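Local coordinates for 2L protein (Yaba-like disease virus, PDB 3IT8), which binds host tumour necrosis factor, probably blocking its signalling, through a fold related to that of MHC class I molecules, at residues F51-S54 against H58-G61. Residues are numbered along the deposited sequence; the frame is centred on the assembly and turned at random.
Sequences FNIS and HTPG. With NAG (2-acetamido-2-deoxy-beta-D-glucopyranose), chain N.
Phe51 meets Thr59 end-on: the leading atom of the ring, CZ, stops 3.7 Å from Thr59 OG1, with the oxygen close to the ring plane, beyond the CZ end and not over a face. With CG anti to the backbone N (chi1 -172°), the phenyl ring reaches straight across to the second segment; its long axis points at the hydroxyl, and the two side chains run in opposite senses. Beside it, Ile53 is roughly extended along CG1 and CD1, which carries its terminal methyl CD1 to 4.2 Å from Thr59 CG2, so the two branches of the threonine are shared out: hydroxyl to the phenylalanine, methyl to the isoleucine. The hydroxyl spends its hydrogen bonding on Ser56 OG and Tyr170 OH, while the Tyr170 ring stacks on Phe51. Both segments belong to the connection that, in the MHC class I-like platform, leads from edge strand 41-47 into helix 61-82, whose Tyr64 touches all three contact residues. Next to Phe51, Asn52 carries an N-linked glycan, its ND2 bonded covalently to NAG C1. Asn52 OD1 receives a weak hydrogen bond from NAG N2 at 3.1 Å. A second weak bond, from Ser54 N to Asn52 OD1 at 2.8 Å and bent to 117°, closes an Asx turn. Before Thr59, His58 ND1 hydrogen-bonds to an aromatic side chain on the chain of another protein.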
loop_
_atom_site.group_PDB
_atom_site.type_symbol
_atom_site.label_atom_id
_atom_site.label_comp_id
_atom_site.label_asym_id
_atom_site.label_seq_id
_atom_site.Cartn_x
_atom_site.Cartn_y
_atom_site.Cartn_z
ATOM N N PHE D 51 38.962 -4.175 -14.381
ATOM C CA PHE D 51 37.618 -4.509 -14.809
ATOM C C PHE D 51 37.408 -5.984 -15.133
ATOM O O PHE D 51 37.890 -6.476 -16.146
ATOM C CB PHE D 51 37.259 -3.656 -16.027
ATOM C CG PHE D 51 35.820 -3.764 -16.443
ATOM C CD1 PHE D 51 34.809 -3.223 -15.652
ATOM C CD2 PHE D 51 35.470 -4.397 -17.635
ATOM C CE1 PHE D 51 33.469 -3.309 -16.043
ATOM C CE2 PHE D 51 34.132 -4.488 -18.035
ATOM C CZ PHE D 51 33.130 -3.944 -17.236
ATOM N N ASN D 52 36.700 -6.696 -14.266
ATOM C CA ASN D 52 36.397 -8.108 -14.510
ATOM C C ASN D 52 35.016 -8.081 -15.179
ATOM O O ASN D 52 33.990 -7.930 -14.512
ATOM C CB ASN D 52 36.348 -8.904 -13.190
ATOM C CG ASN D 52 35.786 -10.315 -13.371
ATOM O OD1 ASN D 52 34.623 -10.470 -13.712
ATOM N ND2 ASN D 52 36.612 -11.343 -13.177
ATOM N N ILE D 53 34.992 -8.212 -16.499
ATOM C CA ILE D 53 33.734 -8.149 -17.234
ATOM C C ILE D 53 32.670 -9.140 -16.771
ATOM O O ILE D 53 31.488 -8.975 -17.069
ATOM C CB ILE D 53 33.966 -8.327 -18.749
ATOM C CG1 ILE D 53 32.820 -7.678 -19.528
ATOM C CG2 ILE D 53 34.045 -9.803 -19.090
ATOM C CD1 ILE D 53 33.174 -7.340 -20.959
ATOM N N SER D 54 33.085 -10.171 -16.047
ATOM C CA SER D 54 32.140 -11.166 -15.545
ATOM C C SER D 54 31.356 -10.612 -14.373
ATOM O O SER D 54 30.301 -11.114 -14.040
ATOM C CB SER D 54 32.873 -12.427 -15.095
ATOM O OG SER D 54 33.503 -13.059 -16.191
ATOM N N HIS D 58 25.556 -6.254 -16.873
ATOM C CA HIS D 58 24.870 -5.344 -17.767
ATOM C C HIS D 58 25.720 -4.706 -18.838
ATOM O O HIS D 58 25.260 -3.817 -19.549
ATOM C CB HIS D 58 24.132 -4.302 -16.937
ATOM C CG HIS D 58 23.061 -4.895 -16.077
ATOM N ND1 HIS D 58 21.902 -5.431 -16.599
ATOM C CD2 HIS D 58 23.002 -5.103 -14.740
ATOM C CE1 HIS D 58 21.176 -5.943 -15.621
ATOM N NE2 HIS D 58 21.821 -5.759 -14.483
ATOM N N THR D 59 26.966 -5.153 -18.950
ATOM C CA THR D 59 27.837 -4.659 -20.002
ATOM C C THR D 59 27.482 -5.622 -21.126
ATOM O O THR D 59 27.518 -6.829 -20.929
ATOM C CB THR D 59 29.314 -4.814 -19.643
ATOM O OG1 THR D 59 29.609 -4.021 -18.488
ATOM C CG2 THR D 59 30.185 -4.347 -20.793
ATOM N N PRO D 60 27.105 -5.104 -22.307
ATOM C CA PRO D 60 26.732 -5.922 -23.473
ATOM C C PRO D 60 27.683 -7.083 -23.795
ATOM O O PRO D 60 28.912 -6.940 -23.716
ATOM C CB PRO D 60 26.681 -4.902 -24.605
ATOM C CG PRO D 60 26.305 -3.628 -23.907
ATOM C CD PRO D 60 27.134 -3.671 -22.655
ATOM N N GLY D 61 27.109 -8.225 -24.165
ATOM C CA GLY D 61 27.908 -9.393 -24.502
ATOM C C GLY D 61 28.382 -9.358 -25.943
ATOM O O GLY D 61 28.089 -8.404 -26.662
HETATM C C1 NAG N . 36.612 -12.130 -11.949
HETATM C C2 NAG N . 35.570 -13.301 -12.039
HETATM C C3 NAG N . 35.875 -14.515 -11.116
HETATM C C4 NAG N . 37.359 -14.836 -11.054
HETATM C C5 NAG N . 38.057 -13.553 -10.663
HETATM C C6 NAG N . 39.524 -13.702 -10.340
HETATM C C7 NAG N . 33.634 -13.236 -10.585
HETATM C C8 NAG N . 34.008 -12.568 -9.267
HETATM N N2 NAG N . 34.250 -12.800 -11.687
HETATM O O3 NAG N . 35.160 -15.661 -11.563
HETATM O O4 NAG N . 37.597 -15.849 -10.086
HETATM O O5 NAG N . 37.949 -12.622 -11.746
HETATM O O6 NAG N . 40.048 -12.477 -9.853
HETATM O O7 NAG N . 32.801 -14.146 -10.594
#